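5-Carboxyvanillate Decarboxylase (Novosphingobium aromaticivorans, PDB 4QRN) probably catalyses the metal-dependent, non-oxidative decarboxylation of 5-carboxyvanillate, and is captured here with manganese and a nitro-substituted benzoic acid in its active site. Local coordinates at residues 52-56 / 118-124; 62-66 / 216-220; 129-134 / 164-168; 314-320 / 348-354. One frame throughout, in Å; residues are numbered along the deposited sequence.

Contact 1 of 4, residues 52-56 / 118-124; sequences VYLRM and PLHDLDE
Val52 and Leu119 meet tip to tip in the tightly packed half of this contact, with Val52 CG1 3.9 Å from Leu119 CG. Leu119 CD1 pushes further in: it lies at the edge of the Tyr53 ring, near its plane, and is 4.0 Å from the SD of Met56, whose chain crosses it at about a right angle. Met56 then bends at chi3 (62°), which turns CE toward the loop, 3.7 Å from Pro118 O and 3.9 Å from His120 CE1. This half joins helix 47-59 to the loop that leads into helix 122-142, on the outside of the amidohydrolase fold; Asp121 is the N-cap of the second helix. Tyr53 OH bonds Gly115 O.

The other half lies at the partly exposed rim and is held by charge. Arg55 grips Glu124 end-on, NH1 to OE2 and NH2 to OE1, each 2.8 Å, with guanidinium and carboxylate only 6° from coplanar and both oxygens using syn lone pairs. Val52 CG1 lies over the rim of one guanidinium face, and its CG2 lies near Glu124 OE2. Two straight in-plane bonds fix the rotation of both groups; the pairing of opposite charges probably keeps both ionised and offsets their charge beside the apolar patch.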
loop_
_atom_site.group_PDB
_atom_site.type_symbol
_atom_site.label_atom_id
_atom_site.label_comp_id
_atom_site.label_asym_id
_atom_site.label_seq_id
_atom_site.Cartn_x
_atom_site.Cartn_y
_atom_site.Cartn_z
ATOM N N VAL A 52 -8.413 -17.635 24.372
ATOM C CA VAL A 52 -9.543 -17.754 23.444
ATOM C C VAL A 52 -9.039 -17.912 22.010
ATOM O O VAL A 52 -9.578 -18.745 21.260
ATOM C CB VAL A 52 -10.510 -16.553 23.523
ATOM C CG1 VAL A 52 -11.567 -16.638 22.415
ATOM C CG2 VAL A 52 -11.158 -16.503 24.901
ATOM N N TYR A 53 -8.007 -17.166 21.616
ATOM C CA TYR A 53 -7.475 -17.366 20.275
ATOM C C TYR A 53 -7.015 -18.803 20.085
ATOM O O TYR A 53 -7.271 -19.425 19.052
ATOM C CB TYR A 53 -6.292 -16.442 20.024
ATOM C CG TYR A 53 -6.563 -14.945 20.111
ATOM C CD1 TYR A 53 -7.860 -14.406 20.033
ATOM C CD2 TYR A 53 -5.502 -14.077 20.272
ATOM C CE1 TYR A 53 -8.074 -13.035 20.100
ATOM C CE2 TYR A 53 -5.693 -12.710 20.331
ATOM C CZ TYR A 53 -6.965 -12.200 20.249
ATOM O OH TYR A 53 -7.116 -10.832 20.312
ATOM N N LEU A 54 -6.316 -19.352 21.076
ATOM C CA LEU A 54 -5.858 -20.737 20.966
ATOM C C LEU A 54 -7.038 -21.709 20.863
ATOM O O LEU A 54 -6.993 -22.674 20.101
ATOM C CB LEU A 54 -4.955 -21.097 22.150
ATOM C CG LEU A 54 -3.564 -20.446 22.111
ATOM C CD1 LEU A 54 -2.833 -20.645 23.436
ATOM C CD2 LEU A 54 -2.705 -20.962 20.954
ATOM N N ARG A 55 -8.093 -21.450 21.622
ATOM C CA ARG A 55 -9.295 -22.276 21.549
ATOM C C ARG A 55 -9.900 -22.236 20.147
ATOM O O ARG A 55 -10.310 -23.276 19.612
ATOM C CB ARG A 55 -10.308 -21.782 22.587
ATOM C CG ARG A 55 -11.547 -22.649 22.716
ATOM C CD ARG A 55 -12.571 -21.948 23.582
ATOM N NE ARG A 55 -13.301 -20.929 22.834
ATOM C CZ ARG A 55 -13.781 -19.807 23.358
ATOM N NH1 ARG A 55 -13.549 -19.481 24.621
ATOM N NH2 ARG A 55 -14.481 -18.971 22.606
ATOM N N MET A 56 -9.967 -21.044 19.552
ATOM C CA MET A 56 -10.541 -20.881 18.221
ATOM C C MET A 56 -9.677 -21.548 17.166
ATOM O O MET A 56 -10.190 -22.117 16.189
ATOM C CB MET A 56 -10.683 -19.384 17.901
ATOM C CG MET A 56 -11.734 -18.717 18.770
ATOM S SD MET A 56 -11.886 -16.933 18.481
ATOM C CE MET A 56 -12.383 -16.862 16.767
ATOM N N PRO A 118 -12.794 -10.763 16.699
ATOM C CA PRO A 118 -13.124 -11.994 15.957
ATOM C C PRO A 118 -14.113 -12.924 16.670
ATOM O O PRO A 118 -14.516 -13.928 16.070
ATOM C CB PRO A 118 -11.771 -12.705 15.837
ATOM C CG PRO A 118 -10.753 -11.645 16.042
ATOM C CD PRO A 118 -11.361 -10.704 17.047
ATOM N N LEU A 119 -14.431 -12.643 17.931
ATOM C CA LEU A 119 -15.173 -13.607 18.750
ATOM C C LEU A 119 -16.621 -13.702 18.310
ATOM O O LEU A 119 -17.317 -12.686 18.123
ATOM C CB LEU A 119 -15.083 -13.227 20.218
ATOM C CG LEU A 119 -13.869 -13.777 20.975
ATOM C CD1 LEU A 119 -12.536 -13.405 20.340
ATOM C CD2 LEU A 119 -13.931 -13.314 22.417
ATOM N N HIS A 120 -17.081 -14.936 18.146
ATOM C CA HIS A 120 -18.433 -15.191 17.684
ATOM C C HIS A 120 -19.512 -15.064 18.763
ATOM O O HIS A 120 -20.668 -14.748 18.461
ATOM C CB HIS A 120 -18.473 -16.572 17.046
ATOM C CG HIS A 120 -17.537 -16.698 15.881
ATOM N ND1 HIS A 120 -16.357 -17.415 15.928
ATOM C CD2 HIS A 120 -17.564 -16.109 14.662
ATOM C CE1 HIS A 120 -15.734 -17.314 14.765
ATOM N NE2 HIS A 120 -16.451 -16.534 13.976
ATOM N N ASP A 121 -19.145 -15.320 20.014
ATOM C CA ASP A 121 -20.096 -15.232 21.122
ATOM C C ASP A 121 -20.086 -13.805 21.668
ATOM O O ASP A 121 -19.096 -13.364 22.260
ATOM C CB ASP A 121 -19.714 -16.231 22.212
ATOM C CG ASP A 121 -20.762 -16.332 23.302
ATOM O OD1 ASP A 121 -20.948 -15.350 24.038
ATOM O OD2 ASP A 121 -21.398 -17.400 23.424
ATOM N N LEU A 122 -21.179 -13.072 21.463
ATOM C CA LEU A 122 -21.228 -11.650 21.815
ATOM C C LEU A 122 -21.080 -11.435 23.308
ATOM O O LEU A 122 -20.441 -10.479 23.724
ATOM C CB LEU A 122 -22.511 -10.992 21.283
ATOM C CG LEU A 122 -22.391 -10.427 19.853
ATOM C CD1 LEU A 122 -21.888 -11.472 18.866
ATOM C CD2 LEU A 122 -23.716 -9.836 19.378
ATOM N N ASP A 123 -21.670 -12.302 24.118
ATOM C CA ASP A 123 -21.517 -12.191 25.565
ATOM C C ASP A 123 -20.053 -12.318 25.956
ATOM O O ASP A 123 -19.549 -11.568 26.798
ATOM C CB ASP A 123 -22.310 -13.293 26.288
ATOM C CG ASP A 123 -23.802 -13.005 26.375
ATOM O OD1 ASP A 123 -24.213 -11.828 26.307
ATOM O OD2 ASP A 123 -24.570 -13.979 26.529
ATOM N N GLU A 124 -19.378 -13.295 25.359
ATOM C CA GLU A 124 -17.969 -13.513 25.659
ATOM C C GLU A 124 -17.155 -12.298 25.229
ATOM O O GLU A 124 -16.275 -11.844 25.971
ATOM C CB GLU A 124 -17.438 -14.777 24.972
ATOM C CG GLU A 124 -16.042 -15.131 25.438
ATOM C CD GLU A 124 -15.500 -16.400 24.828
ATOM O OE1 GLU A 124 -15.833 -16.706 23.664
ATOM O OE2 GLU A 124 -14.738 -17.096 25.526
#

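Contact 2 of 4, residues 62-66 / 216-220; sequences ADKGM and DSMID. With GOL (glycerol), chain G.
With chi1 at -80°, Asp216 places CG beside its own backbone N and swings OD1 to the backbone N of Lys64, while Asp63, at chi1 72°, has its CG between its N and carbonyl carbon and turns OD1 forward along the chain, over the first turn of the helix. Asp63 is the N-cap of helix 64-75, its OD1 accepting from Met66 N at 2.9 Å; Asp216, on the loop between strand 207-209 and helix 220-225, adds a bond from Lys64 N at 2.9 Å through its syn lone pair, N-H...O 164°. The remaining amide of the turn, Gly65 N, gives its hydrogen to a water that also lies 2.7 Å from Asp216 OD1. The helix N-terminus probably offsets part of the repulsion between the two carboxylates, whose Asp63 OD2 and Asp216 OD1 are 4.5 Å apart.

A glycerol, probably from the crystallisation liquor, links the same pair: its O1 donates to Asp63 OD2 and accepts from Asp216 N. Below these polar groups, Ile219 CD1 rests 3.6 Å from Gly65 CA, where no side chain intervenes, and Ile219 CG2 touches Lys64 CB. Ser217 and Met218, on the same loop, pack on Pro221 of the second subunit. The extended chain of Lys64 runs across Asp220, and its NZ drops onto OD1 of that residue at 2.8 Å, from above the carboxylate plane.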
loop_
_atom_site.group_PDB
_atom_site.type_symbol
_atom_site.label_atom_id
_atom_site.label_comp_id
_atom_site.label_asym_id
_atom_site.label_seq_id
_atom_site.Cartn_x
_atom_site.Cartn_y
_atom_site.Cartn_z
ATOM N N ALA A 62 -11.247 -20.079 14.232
ATOM C CA ALA A 62 -10.312 -18.987 13.910
ATOM C C ALA A 62 -10.235 -18.772 12.412
ATOM O O ALA A 62 -10.195 -19.751 11.641
ATOM C CB ALA A 62 -8.954 -19.358 14.410
ATOM N N ASP A 63 -10.194 -17.506 11.990
ATOM C CA ASP A 63 -9.972 -17.210 10.590
ATOM C C ASP A 63 -8.507 -17.423 10.244
ATOM O O ASP A 63 -7.676 -17.701 11.110
ATOM C CB ASP A 63 -10.553 -15.838 10.175
ATOM C CG ASP A 63 -9.801 -14.627 10.703
ATOM O OD1 ASP A 63 -8.742 -14.748 11.373
ATOM O OD2 ASP A 63 -10.311 -13.511 10.439
ATOM N N LYS A 64 -8.174 -17.352 8.960
ATOM C CA LYS A 64 -6.804 -17.646 8.560
ATOM C C LYS A 64 -5.809 -16.667 9.165
ATOM O O LYS A 64 -4.675 -17.034 9.498
ATOM C CB LYS A 64 -6.681 -17.636 7.032
ATOM C CG LYS A 64 -7.442 -18.794 6.377
ATOM C CD LYS A 64 -7.176 -18.831 4.880
ATOM C CE LYS A 64 -7.916 -19.938 4.181
ATOM N NZ LYS A 64 -7.354 -20.133 2.828
ATOM N N GLY A 65 -6.215 -15.412 9.302
ATOM C CA GLY A 65 -5.336 -14.422 9.888
ATOM C C GLY A 65 -5.015 -14.737 11.341
ATOM O O GLY A 65 -3.878 -14.535 11.774
ATOM N N MET A 66 -6.004 -15.170 12.116
ATOM C CA MET A 66 -5.756 -15.500 13.510
ATOM C C MET A 66 -4.827 -16.711 13.586
ATOM O O MET A 66 -3.919 -16.746 14.429
ATOM C CB MET A 66 -7.068 -15.759 14.257
ATOM C CG MET A 66 -6.845 -16.203 15.691
ATOM S SD MET A 66 -8.354 -16.452 16.629
ATOM C CE MET A 66 -8.954 -14.779 16.739
ATOM N N ASP A 216 -10.797 -13.422 5.671
ATOM C CA ASP A 216 -10.654 -14.555 4.781
ATOM C C ASP A 216 -10.987 -14.194 3.335
ATOM O O ASP A 216 -10.478 -14.834 2.410
ATOM C CB ASP A 216 -11.540 -15.713 5.256
ATOM C CG ASP A 216 -10.934 -16.500 6.403
ATOM O OD1 ASP A 216 -9.813 -16.210 6.848
ATOM O OD2 ASP A 216 -11.603 -17.445 6.874
ATOM N N SER A 217 -11.832 -13.189 3.122
ATOM C CA SER A 217 -12.184 -12.729 1.774
ATOM C C SER A 217 -11.021 -12.100 1.004
ATOM O O SER A 217 -11.128 -11.879 -0.195
ATOM C CB SER A 217 -13.301 -11.680 1.869
ATOM O OG SER A 217 -12.852 -10.587 2.646
ATOM N N MET A 218 -9.925 -11.780 1.682
ATOM C CA MET A 218 -8.825 -11.046 1.050
ATOM C C MET A 218 -7.443 -11.618 1.322
ATOM O O MET A 218 -6.488 -11.273 0.629
ATOM C CB MET A 218 -8.918 -9.574 1.538
ATOM C CG MET A 218 -8.153 -8.537 0.822
ATOM S SD MET A 218 -8.951 -6.951 1.154
ATOM C CE MET A 218 -7.673 -5.970 0.341
ATOM N N ILE A 219 -7.290 -12.478 2.317
ATOM C CA ILE A 219 -5.951 -12.805 2.796
ATOM C C ILE A 219 -5.143 -13.772 1.932
ATOM O O ILE A 219 -3.908 -13.789 2.033
ATOM C CB ILE A 219 -6.051 -13.349 4.250
ATOM C CG1 ILE A 219 -4.710 -13.258 4.982
ATOM C CG2 ILE A 219 -6.636 -14.763 4.257
ATOM C CD1 ILE A 219 -4.816 -13.592 6.448
ATOM N N ASP A 220 -5.800 -14.624 1.141
ATOM C CA ASP A 220 -5.091 -15.813 0.648
ATOM C C ASP A 220 -3.762 -15.536 -0.088
ATOM O O ASP A 220 -2.769 -16.181 0.225
ATOM C CB ASP A 220 -5.976 -16.685 -0.254
ATOM C CG ASP A 220 -6.974 -17.535 0.497
ATOM O OD1 ASP A 220 -6.974 -17.569 1.730
ATOM O OD2 ASP A 220 -7.784 -18.160 -0.224
HETATM C C1 GOL G . -13.203 -12.949 8.769
HETATM O O1 GOL G . -11.934 -13.375 8.315
HETATM C C2 GOL G . -13.936 -14.111 9.443
HETATM O O2 GOL G . -15.176 -13.668 9.969
HETATM C C3 GOL G . -14.156 -15.239 8.448
HETATM O O3 GOL G . -14.607 -14.696 7.229
HETATM O O HOH W 1 -8.308 -14.150 7.866
#

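Contact 3 of 4, residues 129-134 / 164-168; sequences ATRAND and EIHRG
Helices 129-134 and 164-168 run nearly parallel, their short axes 11.7 Å apart at closest approach and 16° from alignment, with Thr130 level with Glu164 and Asn133 with Gly168. That separation is bridged by polar side chains, the longer ones from helix 158-170. Glu164 and Arg167, one turn apart on one helix, form a side-on pair: Arg167 NE donates to Glu164 OE1 at 2.9 Å and NH1 to Glu164 OE2 at 2.8 Å. The arginine chain bends at chi3 (77°), which lays the guanidinium against its own glutamate and turns its far edge to the other helix. There Asp134 OD1 takes NH2 at 2.8 Å and NH1, less directly, at 3.1 Å. All the oxygens gripped by Arg167 lie close to the guanidinium plane, but the Asp134 carboxylate stands 88° to it, so a single oxygen receives both nitrogens, NH2 on its syn lone pair and NH1 from above the carboxylate.

Asn133 ND2 completes the network, meeting the anti lone pair of Glu164 OE2 at 2.8 Å in a nearly straight bond; it also bonds Thr152 O. Glu164 OE2 is thus held by two donors, and OE1 by Arg167 and by a water 2.7 Å away that also donates to Thr130 OG1, itself bonded to Arg126 O. One arginine between two acids probably offsets much of their charge.

These are successive outer helices of the barrel: helix 122-142 leads into strand 147-149, and helix 158-170 precedes strand 177-179. Trp160 packs on Ala129 and Thr130, while Ile165 turns the other way onto helix 194-203.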
loop_
_atom_site.group_PDB
_atom_site.type_symbol
_atom_site.label_atom_id
_atom_site.label_comp_id
_atom_site.label_asym_id
_atom_site.label_seq_id
_atom_site.Cartn_x
_atom_site.Cartn_y
_atom_site.Cartn_z
ATOM N N ALA A 129 -13.822 -7.939 26.796
ATOM C CA ALA A 129 -13.424 -6.543 26.557
ATOM C C ALA A 129 -13.573 -5.735 27.846
ATOM O O ALA A 129 -12.721 -4.905 28.157
ATOM C CB ALA A 129 -14.266 -5.934 25.454
ATOM N N THR A 130 -14.669 -5.947 28.576
ATOM C CA THR A 130 -14.870 -5.249 29.848
ATOM C C THR A 130 -13.708 -5.535 30.792
ATOM O O THR A 130 -13.160 -4.622 31.402
ATOM C CB THR A 130 -16.183 -5.703 30.510
ATOM O OG1 THR A 130 -17.279 -5.289 29.688
ATOM C CG2 THR A 130 -16.314 -5.102 31.918
ATOM N N ARG A 131 -13.327 -6.812 30.890
ATOM C CA ARG A 131 -12.233 -7.205 31.759
ATOM C C ARG A 131 -10.899 -6.606 31.305
ATOM O O ARG A 131 -10.116 -6.137 32.137
ATOM C CB ARG A 131 -12.157 -8.738 31.864
ATOM C CG ARG A 131 -13.322 -9.316 32.671
ATOM C CD ARG A 131 -13.533 -10.772 32.364
ATOM N NE ARG A 131 -12.471 -11.628 32.876
ATOM C CZ ARG A 131 -12.400 -12.106 34.121
ATOM N NH1 ARG A 131 -13.319 -11.793 35.030
ATOM N NH2 ARG A 131 -11.386 -12.897 34.458
ATOM N N ALA A 132 -10.644 -6.593 29.999
ATOM C CA ALA A 132 -9.398 -6.023 29.501
ATOM C C ALA A 132 -9.364 -4.521 29.776
ATOM O O ALA A 132 -8.315 -3.978 30.113
ATOM C CB ALA A 132 -9.242 -6.281 27.999
ATOM N N ASN A 133 -10.500 -3.843 29.603
ATOM C CA ASN A 133 -10.559 -2.421 29.873
ATOM C C ASN A 133 -10.337 -2.144 31.358
ATOM O O ASN A 133 -9.607 -1.217 31.729
ATOM C CB ASN A 133 -11.891 -1.860 29.382
ATOM C CG ASN A 133 -11.929 -1.714 27.871
ATOM O OD1 ASN A 133 -10.882 -1.600 27.225
ATOM N ND2 ASN A 133 -13.117 -1.688 27.311
ATOM N N ASP A 134 -10.958 -2.932 32.239
ATOM C CA ASP A 134 -10.748 -2.732 33.654
ATOM C C ASP A 134 -9.287 -3.022 34.051
ATOM O O ASP A 134 -8.725 -2.316 34.892
ATOM C CB ASP A 134 -11.703 -3.622 34.455
ATOM C CG ASP A 134 -13.148 -3.167 34.373
ATOM O OD1 ASP A 134 -13.403 -2.014 33.961
ATOM O OD2 ASP A 134 -14.032 -3.970 34.746
ATOM N N GLU A 164 -19.441 1.539 26.018
ATOM C CA GLU A 164 -18.096 1.307 26.530
ATOM C C GLU A 164 -17.152 2.475 26.208
ATOM O O GLU A 164 -16.230 2.756 26.986
ATOM C CB GLU A 164 -17.562 -0.026 25.994
ATOM C CG GLU A 164 -16.305 -0.528 26.721
ATOM C CD GLU A 164 -16.556 -1.068 28.137
ATOM O OE1 GLU A 164 -17.662 -0.887 28.716
ATOM O OE2 GLU A 164 -15.612 -1.693 28.686
ATOM N N ILE A 165 -17.369 3.147 25.077
ATOM C CA ILE A 165 -16.651 4.379 24.776
ATOM C C ILE A 165 -16.952 5.411 25.876
ATOM O O ILE A 165 -16.040 6.052 26.412
ATOM C CB ILE A 165 -17.063 4.889 23.395
ATOM C CG1 ILE A 165 -16.461 3.974 22.314
ATOM C CG2 ILE A 165 -16.637 6.348 23.181
ATOM C CD1 ILE A 165 -17.123 4.123 20.964
ATOM N N HIS A 166 -18.222 5.554 26.240
ATOM C CA HIS A 166 -18.579 6.459 27.324
ATOM C C HIS A 166 -18.000 6.025 28.656
ATOM O O HIS A 166 -17.493 6.853 29.403
ATOM C CB HIS A 166 -20.095 6.598 27.383
ATOM C CG HIS A 166 -20.606 7.613 26.413
ATOM N ND1 HIS A 166 -20.585 8.968 26.689
ATOM C CD2 HIS A 166 -21.144 7.482 25.175
ATOM C CE1 HIS A 166 -21.083 9.627 25.659
ATOM N NE2 HIS A 166 -21.427 8.752 24.727
ATOM N N ARG A 167 -18.060 4.734 28.967
ATOM C CA ARG A 167 -17.533 4.262 30.243
ATOM C C ARG A 167 -16.028 4.511 30.319
ATOM O O ARG A 167 -15.509 4.948 31.341
ATOM C CB ARG A 167 -17.853 2.787 30.451
ATOM C CG ARG A 167 -17.532 2.317 31.853
ATOM C CD ARG A 167 -17.899 0.858 32.066
ATOM N NE ARG A 167 -16.957 -0.089 31.465
ATOM C CZ ARG A 167 -15.956 -0.699 32.109
ATOM N NH1 ARG A 167 -15.205 -1.568 31.454
ATOM N NH2 ARG A 167 -15.688 -0.426 33.391
ATOM N N GLY A 168 -15.319 4.242 29.226
ATOM C CA GLY A 168 -13.885 4.460 29.211
ATOM C C GLY A 168 -13.523 5.918 29.427
ATOM O O GLY A 168 -12.620 6.244 30.187
HETATM O O HOH W 2 -18.542 -2.929 30.329
#

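Contact 4 of 4, residues 314-320 / 348-354; sequences AWEPAIK and AMDAMDM
Glu316 lays the root of its side chain on Met352 and reaches Ala348 through a water. Its CB lies 4.1 Å from Met352 SD, and CG comes to 3.5 Å from Met352 CG. A turn at chi2 (92°) then lifts the carboxylate off the methionine, and OE2 accepts from a water at 2.7 Å that donates its other hydrogen to Ala348 O at 2.8 Å.

Ile319, one turn on, brings CD1 up to two sulfurs that lie on one side of it, 3.4 Å from Met349 SD and 3.9 Å from Met352 SD, while its CG2 touches the methyl of Met354. Met349, bent at chi2 and chi3, carries its CE to 3.4 Å from Ala314 C. The contact lies in the C-terminal part of the amidohydrolase barrel: Trp315 is the N-cap of helix 316-326, which follows strand 306-309, and the other segment is the end of helix 343-350 with the loop leading to helix 356-370. Phe362 of that last helix touches both Ile319 and Met352, and Trp315 packs on Pro269 of the second subunit.

At the exposed margin the extended chain of Lys320 reaches the inverse gamma turn centred on Asp353, where NZ donates to Asp353 O at 2.8 Å, tilted 32° from the carbonyl plane.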
loop_
_atom_site.group_PDB
_atom_site.type_symbol
_atom_site.label_atom_id
_atom_site.label_comp_id
_atom_site.label_asym_id
_atom_site.label_seq_id
_atom_site.Cartn_x
_atom_site.Cartn_y
_atom_site.Cartn_z
ATOM N N ALA A 314 10.878 4.058 11.767
ATOM C CA ALA A 314 11.866 4.929 12.413
ATOM C C ALA A 314 12.819 5.372 11.304
ATOM O O ALA A 314 13.988 4.990 11.248
ATOM C CB ALA A 314 12.566 4.190 13.545
ATOM N N TRP A 315 12.294 6.191 10.389
ATOM C CA TRP A 315 12.957 6.427 9.104
ATOM C C TRP A 315 12.694 7.864 8.677
ATOM O O TRP A 315 11.578 8.232 8.312
ATOM C CB TRP A 315 12.472 5.411 8.064
ATOM C CG TRP A 315 13.272 5.414 6.804
ATOM C CD1 TRP A 315 14.621 5.618 6.676
ATOM C CD2 TRP A 315 12.770 5.187 5.483
ATOM N NE1 TRP A 315 14.986 5.530 5.348
ATOM C CE2 TRP A 315 13.868 5.258 4.595
ATOM C CE3 TRP A 315 11.502 4.898 4.971
ATOM C CZ2 TRP A 315 13.720 5.074 3.219
ATOM C CZ3 TRP A 315 11.360 4.697 3.628
ATOM C CH2 TRP A 315 12.455 4.805 2.760
ATOM N N GLU A 316 13.739 8.674 8.756
ATOM C CA GLU A 316 13.611 10.126 8.568
ATOM C C GLU A 316 12.939 10.537 7.237
ATOM O O GLU A 316 12.087 11.427 7.261
ATOM C CB GLU A 316 14.993 10.800 8.689
ATOM C CG GLU A 316 15.787 10.405 9.912
ATOM C CD GLU A 316 16.752 9.212 9.760
ATOM O OE1 GLU A 316 16.460 8.163 9.082
ATOM O OE2 GLU A 316 17.829 9.342 10.400
ATOM N N PRO A 317 13.328 9.937 6.086
ATOM C CA PRO A 317 12.704 10.418 4.841
ATOM C C PRO A 317 11.186 10.283 4.864
ATOM O O PRO A 317 10.468 11.155 4.356
ATOM C CB PRO A 317 13.334 9.514 3.763
ATOM C CG PRO A 317 14.582 9.002 4.342
ATOM C CD PRO A 317 14.401 8.950 5.832
ATOM N N ALA A 318 10.692 9.171 5.402
ATOM C CA ALA A 318 9.257 8.939 5.420
ATOM C C ALA A 318 8.557 9.843 6.432
ATOM O O ALA A 318 7.478 10.376 6.147
ATOM C CB ALA A 318 8.945 7.493 5.692
ATOM N N ILE A 319 9.164 10.033 7.597
ATOM C CA ILE A 319 8.588 10.931 8.590
ATOM C C ILE A 319 8.490 12.342 8.015
ATOM O O ILE A 319 7.454 12.994 8.126
ATOM C CB ILE A 319 9.423 10.924 9.888
ATOM C CG1 ILE A 319 9.339 9.542 10.541
ATOM C CG2 ILE A 319 8.947 12.010 10.824
ATOM C CD1 ILE A 319 10.400 9.341 11.599
ATOM N N LYS A 320 9.577 12.819 7.417
ATOM C CA LYS A 320 9.580 14.172 6.885
ATOM C C LYS A 320 8.583 14.329 5.745
ATOM O O LYS A 320 7.938 15.372 5.621
ATOM C CB LYS A 320 10.986 14.569 6.435
ATOM C CG LYS A 320 11.926 14.868 7.593
ATOM C CD LYS A 320 13.308 15.282 7.114
ATOM C CE LYS A 320 14.154 15.835 8.258
ATOM N NZ LYS A 320 15.526 16.201 7.759
ATOM N N ALA A 348 18.010 7.047 16.747
ATOM C CA ALA A 348 17.937 7.648 15.421
ATOM C C ALA A 348 16.910 8.776 15.407
ATOM O O ALA A 348 17.142 9.834 14.813
ATOM C CB ALA A 348 17.596 6.601 14.376
ATOM N N MET A 349 15.770 8.556 16.040
ATOM C CA MET A 349 14.725 9.577 16.073
ATOM C C MET A 349 15.198 10.816 16.835
ATOM O O MET A 349 14.950 11.946 16.403
ATOM C CB MET A 349 13.425 9.000 16.662
ATOM C CG MET A 349 12.824 7.843 15.852
ATOM S SD MET A 349 12.343 8.311 14.172
ATOM C CE MET A 349 13.832 8.008 13.229
ATOM N N ASP A 350 15.885 10.607 17.953
ATOM C CA ASP A 350 16.398 11.731 18.733
ATOM C C ASP A 350 17.338 12.597 17.903
ATOM O O ASP A 350 17.457 13.798 18.173
ATOM C CB ASP A 350 17.213 11.212 19.919
ATOM C CG ASP A 350 16.401 10.713 21.101
ATOM O OD1 ASP A 350 15.192 11.014 21.260
ATOM O OD2 ASP A 350 17.045 10.036 21.925
ATOM N N ALA A 351 18.045 11.989 16.945
ATOM C CA ALA A 351 19.143 12.652 16.233
ATOM C C ALA A 351 18.792 13.074 14.811
ATOM O O ALA A 351 19.675 13.404 14.019
ATOM C CB ALA A 351 20.375 11.743 16.260
ATOM N N MET A 352 17.496 13.113 14.501
ATOM C CA MET A 352 17.088 13.535 13.164
ATOM C C MET A 352 17.473 14.995 12.934
ATOM O O MET A 352 17.519 15.807 13.856
ATOM C CB MET A 352 15.585 13.384 12.975
ATOM C CG MET A 352 15.155 11.933 12.951
ATOM S SD MET A 352 13.432 11.687 12.413
ATOM C CE MET A 352 12.504 12.197 13.866
ATOM N N ASP A 353 17.714 15.325 11.663
ATOM C CA ASP A 353 18.034 16.697 11.264
ATOM C C ASP A 353 16.728 17.457 11.108
ATOM O O ASP A 353 16.222 17.671 10.009
ATOM C CB ASP A 353 18.859 16.704 9.990
ATOM C CG ASP A 353 19.276 18.088 9.582
ATOM O OD1 ASP A 353 19.163 19.023 10.386
ATOM O OD2 ASP A 353 19.735 18.260 8.436
ATOM N N MET A 354 16.193 17.838 12.266
ATOM C CA MET A 354 14.870 18.389 12.414
ATOM C C MET A 354 14.971 19.419 13.536
ATOM O O MET A 354 15.674 19.193 14.517
ATOM C CB MET A 354 13.960 17.207 12.769
ATOM C CG MET A 354 12.543 17.508 12.927
ATOM S SD MET A 354 11.596 16.010 13.306
ATOM C CE MET A 354 11.647 15.039 11.831
HETATM O O HOH W 3 18.778 10.470 12.687
#

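All four contacts are partly buried and peripheral, their centres about 17 to 21 Å from the centre of the chain. Contacts 1 and 2 adjoin: helices 47-59 and 64-75 are consecutive, Met56 O lies 3.0 Å from Ala62 N, and Met66 CE packs on Tyr53 and Pro118. Contacts 1 and 3 share helix 122-142 without touching. Contact 4 stands alone, its centre about 40 Å from that of contact 1, although it and contact 2 both reach the second subunit. Chemistry separates them: contact 3 is mainly charged and contact 4 mainly methionine packing; contact 1 divides into apolar and ionic halves, and contact 2 joins a helix start to a loop by a carboxylate-amide bond and a salt bridge.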